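Local coordinates for HTH cro/C1-type domain-containing protein (Pseudomonas aeruginosa, PDB 4O8B) that probably binds promoter DNA as a helix-turn-helix transcriptional activator, and controls motility and biofilm formation by modulating the small RNA rsmZ, at residues R5-A8 with A9-R12; C66-D69 with E70-E73; S79-T82 with P83-K87; F92-Q95 with L96-A99. All coordinates share one frame; numbering follows the deposited sequence.

In the fold
All four contacts are local, each within one helix or at its start, and they follow one another along the chain from helix 3-13 to helix 83-99. Contact 1, on helix 3-13 near the chain's centre, has buried Leu6 and Ala9 on one part of the helix and the Lys7-Arg10 pair on another. Contact 2, the start of helix 69-79, touches it through Arg5, which reaches Asp69 and Cys66, and also packs on the second subunit. Contacts 3 and 4 share helix 83-99, their centres about 17 Å apart, and both touch the second subunit. Contact 3 is a surface helix start with a proline and a salt bridge; contact 4 is partly buried, with Phe92 and leucines.

Contact 1. Residues R5-A8 with A9-R12; sequences RLKA and ARIR
Lys7 and Arg10 lie side by side and point the same way on helix 3-13, the first helix of the Cro/C1-type helix-turn-helix domain. With CG anti to the backbone N in both (chi1 -167° in Lys7, 168° in Arg10), the two chains rise together from one face, and Arg10 NH2 comes 3.9 Å from Lys7 CG, in an oblique approach to the guanidinium group. The charged ends are also close, Lys7 NZ standing 4.2 Å from Arg10 NH2. Glu39 of helix 28-39 probably offsets the two like charges: one carboxylate oxygen forms a salt bridge with Lys7 NZ and the other with Arg10 NE, while Arg10 NH1 bonds to the carbonyl of Tyr15. Both cations therefore tie helix 3-13 to helix 28-39. Elsewhere round the helix, Leu6 and Ala9 are buried against Leu57 of helix 47-57, and Arg12 reaches helix 69-79. In the backbone, Ala9 N lies 2.9 Å from Arg5 O, whereas Arg10 N is held weakly, shared between Leu6 O and Lys7 O. Ile11 folds back over the same turn: its N donates to Lys7 O at 3.0 Å, and its CG1 sits 3.3 Å from that same oxygen.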
loop_
_atom_site.group_PDB
_atom_site.type_symbol
_atom_site.label_atom_id
_atom_site.label_comp_id
_atom_site.label_asym_id
_atom_site.label_seq_id
_atom_site.Cartn_x
_atom_site.Cartn_y
_atom_site.Cartn_z
ATOM N N ARG A 5 4.493 10.437 0.047
ATOM C CA ARG A 5 3.403 9.911 0.874
ATOM C C ARG A 5 3.710 10.102 2.354
ATOM O O ARG A 5 2.826 10.436 3.141
ATOM C CB ARG A 5 3.201 8.424 0.581
ATOM C CG ARG A 5 2.954 8.114 -0.892
ATOM C CD ARG A 5 1.573 8.567 -1.338
ATOM N NE ARG A 5 1.409 8.441 -2.786
ATOM C CZ ARG A 5 1.320 9.475 -3.622
ATOM N NH1 ARG A 5 1.390 10.717 -3.156
ATOM N NH2 ARG A 5 1.195 9.261 -4.924
ATOM N N LEU A 6 4.967 9.891 2.729
ATOM C CA LEU A 6 5.384 10.051 4.116
ATOM C C LEU A 6 5.300 11.519 4.522
ATOM O O LEU A 6 4.853 11.849 5.616
ATOM C CB LEU A 6 6.814 9.538 4.301
ATOM C CG LEU A 6 7.420 9.662 5.707
ATOM C CD1 LEU A 6 6.712 8.716 6.671
ATOM C CD2 LEU A 6 8.901 9.337 5.639
ATOM N N LYS A 7 5.729 12.404 3.626
ATOM C CA LYS A 7 5.697 13.834 3.888
ATOM C C LYS A 7 4.252 14.319 3.904
ATOM O O LYS A 7 3.848 15.085 4.789
ATOM C CB LYS A 7 6.483 14.595 2.811
ATOM C CG LYS A 7 6.778 16.049 3.170
ATOM C CD LYS A 7 7.486 16.778 2.032
ATOM C CE LYS A 7 8.869 16.202 1.756
ATOM N NZ LYS A 7 9.811 16.425 2.895
ATOM N N ALA A 8 3.473 13.870 2.923
ATOM C CA ALA A 8 2.068 14.250 2.812
ATOM C C ALA A 8 1.284 13.783 4.031
ATOM O O ALA A 8 0.349 14.450 4.470
ATOM C CB ALA A 8 1.473 13.655 1.546
ATOM N N ALA A 9 1.670 12.626 4.575
ATOM C CA ALA A 9 0.997 12.063 5.735
ATOM C C ALA A 9 1.411 12.780 7.015
ATOM O O ALA A 9 0.656 12.799 7.991
ATOM C CB ALA A 9 1.310 10.580 5.840
ATOM N N ARG A 10 2.610 13.364 7.018
ATOM C CA ARG A 10 3.105 14.083 8.179
ATOM C C ARG A 10 2.510 15.478 8.238
ATOM O O ARG A 10 2.309 16.032 9.324
ATOM C CB ARG A 10 4.634 14.156 8.146
ATOM C CG ARG A 10 5.224 15.120 9.165
ATOM C CD ARG A 10 6.735 14.970 9.274
ATOM N NE ARG A 10 7.448 15.489 8.105
ATOM C CZ ARG A 10 7.463 16.774 7.747
ATOM N NH1 ARG A 10 6.800 17.680 8.459
ATOM N NH2 ARG A 10 8.147 17.151 6.674
ATOM N N ILE A 11 2.236 16.051 7.074
ATOM C CA ILE A 11 1.652 17.384 6.998
ATOM C C ILE A 11 0.179 17.333 7.381
ATOM O O ILE A 11 -0.323 18.212 8.079
ATOM C CB ILE A 11 1.778 17.980 5.575
ATOM C CG1 ILE A 11 3.246 18.262 5.254
ATOM C CG2 ILE A 11 0.954 19.255 5.472
ATOM C CD1 ILE A 11 3.471 18.802 3.855
ATOM N N ARG A 12 -0.514 16.292 6.916
ATOM C CA ARG A 12 -1.932 16.132 7.215
ATOM C C ARG A 12 -2.148 15.931 8.709
ATOM O O ARG A 12 -3.137 16.398 9.268
ATOM C CB ARG A 12 -2.503 14.939 6.445
ATOM C CG ARG A 12 -3.970 14.641 6.769
ATOM C CD ARG A 12 -4.439 13.344 6.133
ATOM N NE ARG A 12 -4.634 13.456 4.681
ATOM C CZ ARG A 12 -5.658 14.084 4.108
ATOM N NH1 ARG A 12 -6.592 14.660 4.855
ATOM N NH2 ARG A 12 -5.752 14.130 2.790
#

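Contact 2. Residues C66-D69 with E70-E73; sequences CPED and ELAE
Cys66 turns SG anti to its own nitrogen (chi1 170°), which carries the sulfur from the loop in against the first turn of helix 69-79. There it lies against Leu71, with SG 3.8 Å from Leu71 CB. In Leu71 the branch point is likewise opposite the backbone N (chi1 -168°), and CG stands 4.2 Å from the sulfur. The sulfur also comes up to Ala72, at a spacing too short to be trusted.

Glu68 occupies the N-cap position, and its CB rests 4.0 Å from Leu71 CB. Its carbonyl oxygen receives Ala72 N, although the exact place of that nitrogen is less sure. The next i to i+4 bond runs from Glu73 N to Asp69 O at 3.2 Å and is nearly straight (169° at the hydrogen).

Helix 3-13 meets this helix start through Arg5, which forms a salt bridge with Asp69 OD1 and a hydrogen bond with Cys66 O. Cys66 also packs on Ala62, and Leu71 on Val78, of the second subunit, which makes this helix start part of the dimer interface too.

The sulfur and the Leu71 side chain thus give the turn an apolar side, while acidic residues are frequent at its start, with Glu68 at the N-cap and Asp69 and Glu70 just after it. Negative charge from these three at a helix N-terminus would be expected to interact favourably with the helix dipole, and the pairing of Asp69 with Arg5 probably favours its carboxylate form.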
loop_
_atom_site.group_PDB
_atom_site.type_symbol
_atom_site.label_atom_id
_atom_site.label_comp_id
_atom_site.label_asym_id
_atom_site.label_seq_id
_atom_site.Cartn_x
_atom_site.Cartn_y
_atom_site.Cartn_z
ATOM N N CYS A 66 1.860 3.634 -1.907
ATOM C CA CYS A 66 0.965 3.788 -3.052
ATOM C C CYS A 66 1.474 4.845 -4.026
ATOM O O CYS A 66 1.162 6.025 -3.889
ATOM C CB CYS A 66 -0.437 4.159 -2.569
ATOM S SG CYS A 66 -1.558 4.647 -3.894
ATOM N N PRO A 67 2.264 4.437 -5.024
ATOM C CA PRO A 67 2.807 5.378 -6.013
ATOM C C PRO A 67 1.743 6.031 -6.899
ATOM O O PRO A 67 1.930 7.151 -7.371
ATOM C CB PRO A 67 3.793 4.523 -6.807
ATOM C CG PRO A 67 3.170 3.166 -6.748
ATOM C CD PRO A 67 2.741 3.067 -5.302
ATOM N N GLU A 68 0.635 5.330 -7.131
ATOM C CA GLU A 68 -0.438 5.870 -7.951
ATOM C C GLU A 68 -1.180 6.951 -7.182
ATOM O O GLU A 68 -1.902 6.663 -6.232
ATOM C CB GLU A 68 -1.418 4.772 -8.364
ATOM C CG GLU A 68 -0.903 3.794 -9.417
ATOM C CD GLU A 68 -0.053 2.690 -8.824
ATOM O OE1 GLU A 68 -0.386 2.217 -7.713
ATOM O OE2 GLU A 68 0.925 2.262 -9.479
ATOM N N ASP A 69 -1.004 8.204 -7.597
ATOM C CA ASP A 69 -1.651 9.334 -6.920
ATOM C C ASP A 69 -3.158 9.174 -6.737
ATOM O O ASP A 69 -3.679 9.453 -5.658
ATOM C CB ASP A 69 -1.357 10.632 -7.670
ATOM C CG ASP A 69 0.121 10.989 -7.678
ATOM O OD1 ASP A 69 0.678 11.266 -6.594
ATOM O OD2 ASP A 69 0.733 10.974 -8.771
ATOM N N GLU A 70 -3.862 8.734 -7.775
ATOM C CA GLU A 70 -5.311 8.564 -7.669
ATOM C C GLU A 70 -5.711 7.538 -6.615
ATOM O O GLU A 70 -6.578 7.801 -5.784
ATOM C CB GLU A 70 -5.919 8.149 -9.018
ATOM C CG GLU A 70 -6.358 9.310 -9.897
ATOM C CD GLU A 70 -7.455 8.903 -10.867
ATOM O OE1 GLU A 70 -8.513 8.409 -10.397
ATOM O OE2 GLU A 70 -7.272 9.080 -12.091
ATOM N N LEU A 71 -5.078 6.372 -6.655
ATOM C CA LEU A 71 -5.388 5.311 -5.703
ATOM C C LEU A 71 -5.109 5.737 -4.264
ATOM O O LEU A 71 -5.951 5.557 -3.380
ATOM C CB LEU A 71 -4.583 4.047 -6.031
ATOM C CG LEU A 71 -5.032 2.786 -5.292
ATOM C CD1 LEU A 71 -6.526 2.585 -5.493
ATOM C CD2 LEU A 71 -4.261 1.582 -5.807
ATOM N N ALA A 72 -3.929 6.294 -4.036
ATOM C CA ALA A 72 -3.545 6.748 -2.701
ATOM C C ALA A 72 -4.633 7.633 -2.116
ATOM O O ALA A 72 -5.096 7.405 -0.993
ATOM C CB ALA A 72 -2.230 7.523 -2.773
ATOM N N GLU A 73 -5.042 8.635 -2.886
ATOM C CA GLU A 73 -6.081 9.554 -2.442
ATOM C C GLU A 73 -7.330 8.779 -2.038
ATOM O O GLU A 73 -8.003 9.131 -1.075
ATOM C CB GLU A 73 -6.411 10.536 -3.576
ATOM C CG GLU A 73 -7.036 11.838 -3.104
ATOM C CD GLU A 73 -6.265 12.455 -1.948
ATOM O OE1 GLU A 73 -5.027 12.583 -2.051
ATOM O OE2 GLU A 73 -6.906 12.814 -0.931
#

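Contact 3. Residues S79-T82 with P83-K87; sequences SSLT and PEFKK
Thr82 meets Phe85 and Lys86 across the first turn of helix 83-99, where the loop from helix 69-79 enters the long C-terminal helix. Thr82 is the N-cap residue, followed by Pro83 at the first helical position, a place that suits a residue with no backbone N-H to donate.

The backbone bonds converge on one oxygen. Thr82 O accepts Lys86 N at 2.7 Å, the donor lying nearly on the extension of the C=O bond, and also takes a weak bond from Phe85 N. The threonine side chain makes no capping bond.

Apolar contacts come from the two residues before the proline. The hydroxyl of Thr82 is opposite its backbone N (chi1 -180°), leaving the methyl between N and the carbonyl carbon and aimed at the phenylalanine: CG2 is 3.5 Å from Phe85 CD2, oblique to the ring. Leu81, buried, crosses Phe85 at about a right angle, with CD2 4.0 Å from Phe85 CB. Gly101 of the second subunit packs on both Leu81 and Phe85, which places this junction at the dimer interface.

The charged residues come last. Lys86 bends at chi3 and runs back along the loop, bringing CE 3.4 Å from Leu81 O. Within the helix, Lys87 forms a salt bridge with Glu84, its NZ lying 3.0 Å from Glu84 OE2 and approaching from above the carboxylate plane.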
loop_
_atom_site.group_PDB
_atom_site.type_symbol
_atom_site.label_atom_id
_atom_site.label_comp_id
_atom_site.label_asym_id
_atom_site.label_seq_id
_atom_site.Cartn_x
_atom_site.Cartn_y
_atom_site.Cartn_z
ATOM N N SER A 79 -10.526 4.854 4.037
ATOM C CA SER A 79 -10.093 4.572 5.402
ATOM C C SER A 79 -10.769 5.498 6.407
ATOM O O SER A 79 -11.038 5.102 7.542
ATOM C CB SER A 79 -8.571 4.725 5.526
ATOM O OG SER A 79 -7.898 3.673 4.868
ATOM N N SER A 80 -11.039 6.723 5.990
ATOM C CA SER A 80 -11.689 7.705 6.852
ATOM C C SER A 80 -13.197 7.510 6.923
ATOM O O SER A 80 -13.910 8.343 7.485
ATOM C CB SER A 80 -11.374 9.122 6.364
ATOM O OG SER A 80 -11.516 9.224 4.958
ATOM N N LEU A 81 -13.681 6.410 6.357
ATOM C CA LEU A 81 -15.108 6.120 6.361
ATOM C C LEU A 81 -15.526 5.343 7.605
ATOM O O LEU A 81 -14.788 4.490 8.096
ATOM C CB LEU A 81 -15.506 5.326 5.114
ATOM C CG LEU A 81 -15.567 6.064 3.771
ATOM C CD1 LEU A 81 -16.077 5.104 2.702
ATOM C CD2 LEU A 81 -16.488 7.266 3.882
ATOM N N THR A 82 -16.715 5.648 8.104
ATOM C CA THR A 82 -17.251 4.985 9.284
ATOM C C THR A 82 -17.735 3.592 8.892
ATOM O O THR A 82 -18.117 3.360 7.748
ATOM C CB THR A 82 -18.436 5.780 9.881
ATOM O OG1 THR A 82 -18.934 5.105 11.040
ATOM C CG2 THR A 82 -19.557 5.914 8.856
ATOM N N PRO A 83 -17.711 2.645 9.845
ATOM C CA PRO A 83 -18.150 1.272 9.578
ATOM C C PRO A 83 -19.438 1.204 8.770
ATOM O O PRO A 83 -19.573 0.377 7.874
ATOM C CB PRO A 83 -18.313 0.701 10.984
ATOM C CG PRO A 83 -17.190 1.359 11.718
ATOM C CD PRO A 83 -17.277 2.794 11.248
ATOM N N GLU A 84 -20.381 2.085 9.082
ATOM C CA GLU A 84 -21.654 2.100 8.375
ATOM C C GLU A 84 -21.489 2.511 6.918
ATOM O O GLU A 84 -22.099 1.921 6.024
ATOM C CB GLU A 84 -22.644 3.042 9.070
ATOM C CG GLU A 84 -24.082 2.820 8.625
ATOM C CD GLU A 84 -24.577 1.424 8.958
ATOM O OE1 GLU A 84 -25.408 0.891 8.189
ATOM O OE2 GLU A 84 -24.147 0.860 9.990
ATOM N N PHE A 85 -20.655 3.529 6.668
ATOM C CA PHE A 85 -20.421 3.989 5.303
ATOM C C PHE A 85 -19.533 3.029 4.530
ATOM O O PHE A 85 -19.659 2.892 3.312
ATOM C CB PHE A 85 -19.780 5.375 5.292
ATOM C CG PHE A 85 -20.755 6.500 5.505
ATOM C CD1 PHE A 85 -22.099 6.353 5.179
ATOM C CD2 PHE A 85 -20.310 7.732 5.981
ATOM C CE1 PHE A 85 -22.991 7.405 5.344
ATOM C CE2 PHE A 85 -21.196 8.793 6.149
ATOM C CZ PHE A 85 -22.537 8.635 5.820
ATOM N N LYS A 86 -18.632 2.363 5.246
ATOM C CA LYS A 86 -17.711 1.422 4.626
ATOM C C LYS A 86 -18.485 0.267 3.990
ATOM O O LYS A 86 -18.056 -0.309 2.991
ATOM C CB LYS A 86 -16.721 0.902 5.677
ATOM C CG LYS A 86 -15.358 0.524 5.126
ATOM C CD LYS A 86 -14.325 0.366 6.239
ATOM C CE LYS A 86 -13.633 1.688 6.557
ATOM N NZ LYS A 86 -12.530 1.535 7.553
ATOM N N LYS A 87 -19.634 -0.057 4.574
ATOM C CA LYS A 87 -20.482 -1.131 4.069
ATOM C C LYS A 87 -21.141 -0.684 2.773
ATOM O O LYS A 87 -21.217 -1.444 1.806
ATOM C CB LYS A 87 -21.563 -1.479 5.100
ATOM C CG LYS A 87 -21.017 -1.835 6.472
ATOM C CD LYS A 87 -22.138 -1.974 7.488
ATOM C CE LYS A 87 -21.581 -2.200 8.885
ATOM N NZ LYS A 87 -22.475 -1.621 9.929
#

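Contact 4. Residues F92-Q95 with L96-A99; sequences FIEQ and LLAA
Leu96 lies over one face of the Phe92 ring, and this pair is the close-packed part of the contact. Leu96 CG sits 4.3 Å from the centroid of the Phe92 ring and 14° off the ring normal, a CH-pi contact, while Leu96 CD1 comes down to 3.6 Å from Phe92 CE2. The ring is brought there because Phe92 CG is anti to the backbone N (chi1 -174°), which swings the aromatic end toward the next turn. Ile93 and Leu97 run alongside each other, pointing the same way, with Ile93 CG2 4.2 Å from Leu97 CG. Leu97 N meets Ile93 O at 2.8 Å in an almost straight bond. This is the last part of helix 83-99, which contributes to the dimer interface: Phe92 meets Phe92 of the second subunit, the two ring planes about 35° apart, and Leu97 packs on Leu81 there. On this interface side Glu94 bends at chi2, OE2 standing 3.8 Å from Leu97 CD1, and that oxygen forms a salt bridge with Lys77 of the second subunit. The solvent side, by contrast, is made of Gln95, Ala98 and Ala99. Gln95 stretches away from the turn, and the bond from Ala99 N to Gln95 O is weak, as the helix nears its end.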
loop_
_atom_site.group_PDB
_atom_site.type_symbol
_atom_site.label_atom_id
_atom_site.label_comp_id
_atom_site.label_asym_id
_atom_site.label_seq_id
_atom_site.Cartn_x
_atom_site.Cartn_y
_atom_site.Cartn_z
ATOM N N PHE A 92 -21.611 -0.759 -3.265
ATOM C CA PHE A 92 -21.614 -0.028 -4.524
ATOM C C PHE A 92 -20.543 -0.558 -5.468
ATOM O O PHE A 92 -20.798 -0.764 -6.657
ATOM C CB PHE A 92 -21.378 1.463 -4.264
ATOM C CG PHE A 92 -21.494 2.317 -5.492
ATOM C CD1 PHE A 92 -22.699 2.402 -6.185
ATOM C CD2 PHE A 92 -20.399 3.036 -5.957
ATOM C CE1 PHE A 92 -22.811 3.202 -7.327
ATOM C CE2 PHE A 92 -20.500 3.835 -7.096
ATOM C CZ PHE A 92 -21.709 3.918 -7.783
ATOM N N ILE A 93 -19.342 -0.777 -4.937
ATOM C CA ILE A 93 -18.233 -1.280 -5.745
ATOM C C ILE A 93 -18.573 -2.645 -6.342
ATOM O O ILE A 93 -18.359 -2.879 -7.533
ATOM C CB ILE A 93 -16.947 -1.406 -4.909
ATOM C CG1 ILE A 93 -16.594 -0.048 -4.298
ATOM C CG2 ILE A 93 -15.798 -1.893 -5.789
ATOM C CD1 ILE A 93 -15.432 -0.087 -3.326
ATOM N N GLU A 94 -19.108 -3.543 -5.512
ATOM C CA GLU A 94 -19.489 -4.865 -5.976
ATOM C C GLU A 94 -20.472 -4.771 -7.131
ATOM O O GLU A 94 -20.358 -5.496 -8.121
ATOM C CB GLU A 94 -20.117 -5.684 -4.843
ATOM C CG GLU A 94 -19.120 -6.435 -3.975
ATOM C CD GLU A 94 -18.102 -7.210 -4.792
ATOM O OE1 GLU A 94 -18.509 -7.993 -5.674
ATOM O OE2 GLU A 94 -16.886 -7.026 -4.555
ATOM N N GLN A 95 -21.437 -3.865 -7.005
ATOM C CA GLN A 95 -22.445 -3.673 -8.043
ATOM C C GLN A 95 -21.783 -3.277 -9.355
ATOM O O GLN A 95 -22.175 -3.745 -10.425
ATOM C CB GLN A 95 -23.438 -2.591 -7.619
ATOM C CG GLN A 95 -24.717 -2.580 -8.440
ATOM C CD GLN A 95 -25.691 -1.498 -7.991
ATOM O OE1 GLN A 95 -26.113 -1.470 -6.837
ATOM N NE2 GLN A 95 -26.043 -0.606 -8.904
ATOM N N LEU A 96 -20.780 -2.406 -9.267
ATOM C CA LEU A 96 -20.065 -1.947 -10.459
ATOM C C LEU A 96 -19.234 -3.071 -11.059
ATOM O O LEU A 96 -19.292 -3.317 -12.260
ATOM C CB LEU A 96 -19.170 -0.759 -10.107
ATOM C CG LEU A 96 -19.883 0.485 -9.553
ATOM C CD1 LEU A 96 -18.852 1.570 -9.286
ATOM C CD2 LEU A 96 -20.930 0.979 -10.544
ATOM N N LEU A 97 -18.453 -3.757 -10.215
ATOM C CA LEU A 97 -17.631 -4.863 -10.691
ATOM C C LEU A 97 -18.521 -5.900 -11.362
ATOM O O LEU A 97 -18.066 -6.679 -12.195
ATOM C CB LEU A 97 -16.898 -5.537 -9.522
ATOM C CG LEU A 97 -15.761 -4.791 -8.816
ATOM C CD1 LEU A 97 -15.270 -5.636 -7.661
ATOM C CD2 LEU A 97 -14.622 -4.501 -9.789
ATOM N N ALA A 98 -19.804 -5.899 -10.982
ATOM C CA ALA A 98 -20.774 -6.838 -11.538
ATOM C C ALA A 98 -21.310 -6.367 -12.894
ATOM O O ALA A 98 -21.700 -7.194 -13.717
ATOM C CB ALA A 98 -21.909 -7.055 -10.560
ATOM N N ALA A 99 -21.363 -5.052 -13.104
ATOM C CA ALA A 99 -21.800 -4.517 -14.394
ATOM C C ALA A 99 -20.600 -4.983 -15.182
ATOM O O ALA A 99 -20.670 -5.392 -16.355
ATOM C CB ALA A 99 -21.816 -2.991 -14.351
#